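Local coordinates for AvrA (Salmonella typhimurium, PDB 6BE0), which is a bacterial effector of the YopJ family that probably transfers acetyl groups from acetyl-CoA to serine and threonine residues of target proteins, at residues A[111-116]-A[127-132]; A[137-142]-A[168-173]; A[198-203]-A[231-236]. All blocks are in the same frame, centred on the assembly; numbering follows the deposited sequence.

Contact 1 of 3, residues A[111-116]-A[127-132]; sequences SARFLV and VVDFRV
A112 and F130 face each other as a hydrogen-bonded antiparallel pair, F130 N lying 2.8 Å from A112 O and A112 N 3.0 Å from F130 O. F114 and V128 repeat the pattern two residues along, alternating with the non-hydrogen-bonded pairs S111–R131, R113–D129 and L115–V127. The short segment axes approach to 4.7 Å, their N-to-C directions 162° apart. On the face of R113 and D129 the two side chains lie side by side and point the same way, guanidinium and carboxylate planes 16° apart. R113 NE makes a salt bridge to D129 OD1 at 3.0 Å, with OD1 tilted out of the guanidinium plane. Each partner has a second hold: D129 OD2 is bonded to H208, and R113 NH1 to L86 O. Water 2 accepts from R113 NH2 and R131 NH2 and donates to D129 OD2, tying both arginines to one carboxylate. The other face, with A112, F114, V128 and F130, makes apolar contacts across the pair. F130 CG, anti to the backbone N (chi1 173°), carries its ring alongside A112, CD2 being 4.1 Å from A112 CB. Its CB meets the edge of the F114 ring at CE1, 3.8 Å away. Helix 94-106 packs on these phenylalanines, while L115 and V127 meet helix 186-199. The arrangement is a beta hairpin in the middle of a mixed sheet flanked by helices on both faces.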
# COMPACT_ATOMS: atom_id res chain seq x y z
N SER A 111 -13.50 -10.75 3.03
CA SER A 111 -12.81 -9.58 2.52
C SER A 111 -12.10 -8.86 3.66
O SER A 111 -12.75 -8.37 4.59
CB SER A 111 -13.79 -8.64 1.82
OG SER A 111 -13.16 -7.43 1.44
N ALA A 112 -10.78 -8.79 3.59
CA ALA A 112 -10.00 -8.15 4.64
C ALA A 112 -8.64 -7.68 4.12
O ALA A 112 -8.18 -8.13 3.06
CB ALA A 112 -9.81 -9.09 5.82
N ARG A 113 -8.02 -6.77 4.86
CA ARG A 113 -6.70 -6.27 4.51
C ARG A 113 -5.78 -6.28 5.72
O ARG A 113 -6.24 -6.24 6.86
CB ARG A 113 -6.78 -4.85 3.94
CG ARG A 113 -7.42 -4.78 2.57
CD ARG A 113 -8.92 -4.63 2.66
NE ARG A 113 -9.58 -4.99 1.41
CZ ARG A 113 -10.90 -5.08 1.26
NH1 ARG A 113 -11.71 -4.84 2.29
NH2 ARG A 113 -11.41 -5.41 0.08
N PHE A 114 -4.48 -6.34 5.47
CA PHE A 114 -3.49 -6.40 6.53
C PHE A 114 -2.32 -5.47 6.25
O PHE A 114 -1.71 -5.56 5.19
CB PHE A 114 -2.97 -7.83 6.69
CG PHE A 114 -4.04 -8.84 6.97
CD1 PHE A 114 -4.66 -9.51 5.94
CD2 PHE A 114 -4.42 -9.12 8.28
CE1 PHE A 114 -5.65 -10.45 6.20
CE2 PHE A 114 -5.40 -10.05 8.54
CZ PHE A 114 -6.02 -10.72 7.50
N LEU A 115 -2.02 -4.59 7.19
CA LEU A 115 -0.74 -3.89 7.20
C LEU A 115 0.24 -4.74 8.00
O LEU A 115 0.04 -4.96 9.19
CB LEU A 115 -0.85 -2.49 7.80
CG LEU A 115 -1.71 -1.46 7.06
CD1 LEU A 115 -1.47 -0.09 7.66
CD2 LEU A 115 -1.43 -1.46 5.57
N VAL A 116 1.28 -5.21 7.33
CA VAL A 116 2.24 -6.12 7.95
C VAL A 116 3.65 -5.54 7.94
O VAL A 116 4.17 -5.16 6.89
CB VAL A 116 2.24 -7.50 7.24
CG1 VAL A 116 2.42 -7.34 5.73
CG2 VAL A 116 3.31 -8.41 7.84
N VAL A 127 1.15 -4.05 2.42
CA VAL A 127 -0.28 -4.29 2.53
C VAL A 127 -0.67 -5.58 1.82
O VAL A 127 -0.18 -5.86 0.72
CB VAL A 127 -1.11 -3.11 1.97
CG1 VAL A 127 -0.85 -2.91 0.49
CG2 VAL A 127 -2.60 -3.33 2.23
N VAL A 128 -1.53 -6.37 2.46
CA VAL A 128 -2.01 -7.62 1.90
C VAL A 128 -3.52 -7.54 1.70
O VAL A 128 -4.24 -7.10 2.59
CB VAL A 128 -1.69 -8.82 2.83
CG1 VAL A 128 -2.27 -10.12 2.26
CG2 VAL A 128 -0.19 -8.95 3.04
N ASP A 129 -3.99 -7.96 0.53
CA ASP A 129 -5.42 -8.05 0.27
C ASP A 129 -5.89 -9.49 0.37
O ASP A 129 -5.29 -10.39 -0.22
CB ASP A 129 -5.78 -7.47 -1.10
CG ASP A 129 -7.26 -7.18 -1.24
OD1 ASP A 129 -7.92 -6.89 -0.22
OD2 ASP A 129 -7.77 -7.22 -2.38
N PHE A 130 -6.96 -9.70 1.14
CA PHE A 130 -7.49 -11.02 1.42
C PHE A 130 -8.91 -11.13 0.87
O PHE A 130 -9.76 -10.29 1.14
CB PHE A 130 -7.47 -11.28 2.93
CG PHE A 130 -8.15 -12.55 3.35
CD1 PHE A 130 -7.43 -13.73 3.50
CD2 PHE A 130 -9.51 -12.57 3.62
CE1 PHE A 130 -8.06 -14.89 3.90
CE2 PHE A 130 -10.14 -13.73 4.02
CZ PHE A 130 -9.42 -14.89 4.16
N ARG A 131 -9.16 -12.18 0.09
CA ARG A 131 -10.44 -12.35 -0.59
C ARG A 131 -10.76 -13.83 -0.79
O ARG A 131 -9.99 -14.55 -1.44
CB ARG A 131 -10.41 -11.63 -1.95
CG ARG A 131 -11.71 -11.69 -2.75
CD ARG A 131 -12.62 -10.51 -2.43
NE ARG A 131 -12.05 -9.23 -2.84
CZ ARG A 131 -12.22 -8.65 -4.03
NH1 ARG A 131 -12.96 -9.24 -4.96
NH2 ARG A 131 -11.65 -7.49 -4.29
N VAL A 132 -11.88 -14.29 -0.23
CA VAL A 132 -12.34 -15.65 -0.52
C VAL A 132 -13.33 -15.54 -1.67
O VAL A 132 -14.20 -14.67 -1.69
CB VAL A 132 -12.99 -16.36 0.71
CG1 VAL A 132 -12.19 -16.11 1.98
CG2 VAL A 132 -14.44 -15.95 0.91
O HOH W 1 -10.53 -8.20 -0.73
O HOH W 2 -10.06 -5.79 -2.45

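Contact 2 of 3, residues A[137-142]-A[168-173]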
# COMPACT_ATOMS: atom_id res chain seq x y z
N THR A 137 -9.26 -19.39 -1.30
CA THR A 137 -8.75 -18.21 -0.61
C THR A 137 -7.63 -17.54 -1.40
O THR A 137 -6.65 -18.19 -1.77
CB THR A 137 -8.24 -18.57 0.80
OG1 THR A 137 -9.33 -19.06 1.60
CG2 THR A 137 -7.62 -17.36 1.50
N SER A 138 -7.77 -16.24 -1.63
CA SER A 138 -6.77 -15.46 -2.35
C SER A 138 -6.06 -14.49 -1.42
O SER A 138 -6.69 -13.73 -0.69
CB SER A 138 -7.41 -14.69 -3.51
OG SER A 138 -6.46 -13.88 -4.17
N VAL A 139 -4.73 -14.53 -1.45
CA VAL A 139 -3.90 -13.64 -0.64
C VAL A 139 -2.88 -12.97 -1.54
O VAL A 139 -2.03 -13.64 -2.13
CB VAL A 139 -3.19 -14.41 0.49
CG1 VAL A 139 -2.35 -13.47 1.35
CG2 VAL A 139 -4.20 -15.16 1.34
N ILE A 140 -2.95 -11.64 -1.64
CA ILE A 140 -2.03 -10.89 -2.48
C ILE A 140 -1.27 -9.85 -1.68
O ILE A 140 -1.86 -8.93 -1.11
CB ILE A 140 -2.76 -10.21 -3.65
CG1 ILE A 140 -3.50 -11.27 -4.49
CG2 ILE A 140 -1.77 -9.44 -4.52
CD1 ILE A 140 -4.34 -10.70 -5.61
N LEU A 141 0.06 -9.99 -1.66
CA LEU A 141 0.94 -9.05 -0.99
C LEU A 141 1.38 -7.97 -1.96
O LEU A 141 1.99 -8.27 -2.99
CB LEU A 141 2.15 -9.78 -0.41
CG LEU A 141 3.26 -8.92 0.22
CD1 LEU A 141 2.77 -8.21 1.46
CD2 LEU A 141 4.47 -9.79 0.53
N PHE A 142 1.07 -6.72 -1.65
CA PHE A 142 1.46 -5.59 -2.49
C PHE A 142 2.67 -4.87 -1.91
O PHE A 142 2.65 -4.42 -0.77
CB PHE A 142 0.30 -4.61 -2.66
CG PHE A 142 -0.86 -5.18 -3.43
CD1 PHE A 142 -1.88 -5.85 -2.77
CD2 PHE A 142 -0.93 -5.05 -4.80
CE1 PHE A 142 -2.95 -6.37 -3.48
CE2 PHE A 142 -2.00 -5.57 -5.51
CZ PHE A 142 -3.01 -6.23 -4.85
N PRO A 168 -6.71 -24.89 3.19
CA PRO A 168 -7.06 -25.56 1.94
C PRO A 168 -7.39 -24.58 0.83
O PRO A 168 -7.95 -23.52 1.11
CB PRO A 168 -8.29 -26.39 2.32
CG PRO A 168 -8.91 -25.63 3.45
CD PRO A 168 -7.76 -25.03 4.21
N ASP A 169 -7.05 -24.93 -0.41
CA ASP A 169 -7.34 -24.10 -1.57
C ASP A 169 -6.96 -22.63 -1.34
O ASP A 169 -7.75 -21.73 -1.62
CB ASP A 169 -8.81 -24.21 -1.94
CG ASP A 169 -9.20 -25.62 -2.35
OD1 ASP A 169 -8.85 -26.03 -3.48
OD2 ASP A 169 -9.85 -26.33 -1.55
N CYS A 170 -5.76 -22.42 -0.82
CA CYS A 170 -5.25 -21.08 -0.54
C CYS A 170 -4.14 -20.71 -1.52
O CYS A 170 -3.15 -21.43 -1.63
CB CYS A 170 -4.73 -21.00 0.90
SG CYS A 170 -4.18 -19.37 1.42
N TYR A 171 -4.33 -19.60 -2.23
CA TYR A 171 -3.40 -19.19 -3.28
C TYR A 171 -2.77 -17.84 -2.96
O TYR A 171 -3.47 -16.88 -2.61
CB TYR A 171 -4.12 -19.14 -4.63
CG TYR A 171 -4.73 -20.46 -5.02
CD1 TYR A 171 -6.03 -20.79 -4.65
CD2 TYR A 171 -4.01 -21.39 -5.76
CE1 TYR A 171 -6.59 -22.00 -5.01
CE2 TYR A 171 -4.56 -22.61 -6.11
CZ TYR A 171 -5.85 -22.91 -5.74
OH TYR A 171 -6.41 -24.11 -6.09
N PHE A 172 -1.45 -17.77 -3.09
CA PHE A 172 -0.69 -16.57 -2.74
C PHE A 172 0.04 -15.97 -3.93
O PHE A 172 0.52 -16.69 -4.81
CB PHE A 172 0.31 -16.89 -1.63
CG PHE A 172 1.29 -15.78 -1.35
CD1 PHE A 172 2.55 -15.81 -1.91
CD2 PHE A 172 0.93 -14.71 -0.55
CE1 PHE A 172 3.45 -14.79 -1.66
CE2 PHE A 172 1.83 -13.69 -0.30
CZ PHE A 172 3.09 -13.73 -0.86
N ALA A 173 0.12 -14.64 -3.95
CA ALA A 173 0.85 -13.92 -4.99
C ALA A 173 1.42 -12.63 -4.42
O ALA A 173 0.82 -12.01 -3.55
CB ALA A 173 -0.06 -13.63 -6.17
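F172 CG is anti to the backbone N, beside the carbonyl carbon (chi1 170°), which runs the ring forward along its own strand and brings its edge alongside V139 and L141. V139 CG1, in the plane of that ring, meets its edge at F172 CD2, 4.0 Å away, and a little further on L141 CB is 3.9 Å from F172 CE2. Nearer the start of the strands, C170 SG takes the same position (chi1 -176°) and lies 4.0 Å from T137 CG2, with V139 CG2 the next group along the same neighbouring strand. Thus T137, V139, C170 and F172 share one face, where the contacts run through the T137 methyl, V139, C170 SG and the F172 ring, and C170 and F172 pass the contact on to helix 151-164. The opposite face carries S138, I140, Y171 and A173 and is more mixed. I140 CG2 packs against A173 O, and S138 OG is bonded to H208 and N211 of helix 205-212.

The backbones run parallel, 16° apart, and the hydrogen bonds stitch alternately forward and back. D169 O, at the end of the loop, receives T137 N at 2.8 Å; T137 O then takes Y171 N at 2.8 Å, and Y171 O takes V139 N. A173 N on V139 O at 3.0 Å and L141 N on A173 O at 2.9 Å follow, and the pairing continues to V175. D169 has positive phi and psi, a kink in the loop just before the strand begins. In this way 170-176, an outermost strand of the sheet, is fastened to 136-143. The two strands, with helix 151-164 connecting them, form a beta-alpha-beta crossover, set away from the coenzyme A and inositol hexakisphosphate sites.

Contact 3 of 3, residues A[198-203]-A[231-236]; sequences QLEFMN and YLPVSF
E200 is where the chain leaves helix 186-199, and it turns 198-203 past the loop 231-236 without any strand pairing, the nearest CA atoms being those of N203 and P233, 6.8 Å apart. Chi1 of E200 (-57°) sets its CG against the proline ring, and the bend at chi2 (-72°) turns the carboxylate toward S235. E200 CG is 3.6 Å from P233 CG, and the two side chains slide past each other in opposite directions. The same CG also sits in the plane of the F236 ring, at its edge, 3.8 Å from F236 CE1. P233 CD lies over one face of that ring, so the three side chains pack against one another.

Each carboxylate oxygen has a polar partner here. S235 OG donates to E200 OE2 at 2.5 Å, a very short bond whose exact length is doubtful. E200 OE1 accepts N203 ND2 at 2.8 Å on its syn side, though 31° out of the carboxylate plane.

This junction ties the C-terminal end of helix 186-199 to the loop leading to helix 243-252, beside the inositol hexakisphosphate site. L199 belongs to that ligand's pocket. S235 touches K196, one of the lysines that bind the ligand, and its side chain is about 6 Å from the ligand itself at nearest atoms.

At the other end of the contact the two backbones meet through solvent. Water 3 donates to N203 O at 2.8 Å and to Y231 O at 3.3 Å, spanning two carbonyls that cannot bond to each other. Y231 itself is anchored by its hydroxyl to D210.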
# COMPACT_ATOMS: atom_id res chain seq x y z
N GLN A 198 -10.30 -1.52 -0.73
CA GLN A 198 -11.71 -1.61 -0.37
C GLN A 198 -12.59 -0.92 -1.41
O GLN A 198 -13.58 -1.48 -1.88
CB GLN A 198 -11.95 -1.00 1.01
CG GLN A 198 -13.39 -0.56 1.29
CD GLN A 198 -14.39 -1.68 1.11
OE1 GLN A 198 -14.04 -2.86 1.13
NE2 GLN A 198 -15.66 -1.31 0.93
N LEU A 199 -12.22 0.30 -1.77
CA LEU A 199 -13.01 1.13 -2.67
C LEU A 199 -13.03 0.58 -4.10
O LEU A 199 -13.99 0.79 -4.84
CB LEU A 199 -12.49 2.56 -2.67
CG LEU A 199 -12.53 3.26 -1.31
CD1 LEU A 199 -11.63 4.48 -1.30
CD2 LEU A 199 -13.96 3.64 -0.96
N GLU A 200 -11.96 -0.12 -4.47
CA GLU A 200 -11.83 -0.69 -5.81
C GLU A 200 -12.12 -2.19 -5.79
O GLU A 200 -11.53 -2.95 -6.55
CB GLU A 200 -10.43 -0.44 -6.36
CG GLU A 200 -10.02 1.02 -6.41
CD GLU A 200 -10.74 1.82 -7.48
OE1 GLU A 200 -11.61 1.24 -8.17
OE2 GLU A 200 -10.44 3.02 -7.62
N PHE A 201 -13.04 -2.59 -4.91
CA PHE A 201 -13.36 -4.00 -4.70
C PHE A 201 -13.65 -4.73 -6.01
O PHE A 201 -13.01 -5.73 -6.32
CB PHE A 201 -14.57 -4.13 -3.76
CG PHE A 201 -14.92 -5.55 -3.43
CD1 PHE A 201 -15.75 -6.29 -4.26
CD2 PHE A 201 -14.43 -6.14 -2.28
CE1 PHE A 201 -16.07 -7.59 -3.95
CE2 PHE A 201 -14.75 -7.45 -1.97
CZ PHE A 201 -15.57 -8.18 -2.81
N MET A 202 -14.62 -4.23 -6.77
CA MET A 202 -15.01 -4.88 -8.02
C MET A 202 -13.88 -4.86 -9.06
O MET A 202 -13.69 -5.84 -9.78
CB MET A 202 -16.25 -4.20 -8.61
CG MET A 202 -17.50 -4.30 -7.73
SD MET A 202 -17.98 -5.99 -7.33
CE MET A 202 -18.07 -6.75 -8.95
N ASN A 203 -13.15 -3.76 -9.12
CA ASN A 203 -12.05 -3.63 -10.08
C ASN A 203 -10.90 -4.59 -9.78
O ASN A 203 -10.01 -4.78 -10.62
CB ASN A 203 -11.51 -2.20 -10.09
CG ASN A 203 -12.41 -1.24 -10.86
OD1 ASN A 203 -13.19 -1.65 -11.71
ND2 ASN A 203 -12.28 0.05 -10.57
N TYR A 231 -3.70 -4.82 -14.48
CA TYR A 231 -4.72 -5.31 -13.56
C TYR A 231 -5.33 -4.20 -12.71
O TYR A 231 -6.54 -4.15 -12.52
CB TYR A 231 -4.13 -6.37 -12.62
CG TYR A 231 -4.01 -7.76 -13.22
CD1 TYR A 231 -5.11 -8.60 -13.29
CD2 TYR A 231 -2.80 -8.23 -13.71
CE1 TYR A 231 -5.01 -9.87 -13.83
CE2 TYR A 231 -2.69 -9.49 -14.26
CZ TYR A 231 -3.80 -10.31 -14.31
OH TYR A 231 -3.69 -11.57 -14.85
N LEU A 232 -4.48 -3.31 -12.21
CA LEU A 232 -4.88 -2.38 -11.15
C LEU A 232 -5.44 -1.06 -11.68
O LEU A 232 -5.03 -0.59 -12.74
CB LEU A 232 -3.69 -2.11 -10.23
CG LEU A 232 -3.07 -3.38 -9.63
CD1 LEU A 232 -1.83 -3.05 -8.81
CD2 LEU A 232 -4.09 -4.13 -8.78
N PRO A 233 -6.38 -0.46 -10.93
CA PRO A 233 -7.04 0.78 -11.34
C PRO A 233 -6.20 2.03 -11.10
O PRO A 233 -5.15 1.95 -10.45
CB PRO A 233 -8.30 0.80 -10.48
CG PRO A 233 -7.89 0.12 -9.23
CD PRO A 233 -6.90 -0.94 -9.64
N VAL A 234 -6.66 3.16 -11.61
CA VAL A 234 -5.89 4.41 -11.58
C VAL A 234 -5.65 4.92 -10.17
O VAL A 234 -4.60 5.50 -9.88
CB VAL A 234 -6.61 5.51 -12.39
CG1 VAL A 234 -5.77 6.78 -12.45
CG2 VAL A 234 -6.92 5.02 -13.80
N SER A 235 -6.62 4.70 -9.28
CA SER A 235 -6.57 5.26 -7.93
C SER A 235 -5.38 4.76 -7.12
O SER A 235 -5.03 5.35 -6.09
CB SER A 235 -7.87 4.94 -7.19
OG SER A 235 -8.06 3.54 -7.08
N PHE A 236 -4.76 3.68 -7.57
CA PHE A 236 -3.60 3.11 -6.88
C PHE A 236 -2.33 3.92 -7.13
O PHE A 236 -1.37 3.82 -6.37
CB PHE A 236 -3.38 1.67 -7.33
CG PHE A 236 -4.24 0.67 -6.60
CD1 PHE A 236 -5.60 0.88 -6.46
CD2 PHE A 236 -3.68 -0.48 -6.07
CE1 PHE A 236 -6.39 -0.04 -5.80
CE2 PHE A 236 -4.47 -1.40 -5.40
CZ PHE A 236 -5.82 -1.18 -5.27
O HOH W 3 -8.05 -6.67 -11.10
O HOH W 4 -8.44 -2.69 -12.17

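Contacts 1 and 2 are buried parts of one sheet, adjoining through strands 125-133 and 136-143, where R131 O and V127 O probably accept S138 N and F142 N. Contact 1 is an antiparallel hairpin with a salt bridge on one face; contact 2 is a parallel edge pairing held by backbone bonds and apolar side chains. H208 joins them, bonding both D129 and S138. Contact 3 lies at the surface and has no strand pairing, relying instead on a glutamate, a proline and waters beside the inositol phosphate site. It reaches contact 1 through F201, whose carbonyl and ring both engage R131, and contact 2 more thinly, where L232 packs on F142.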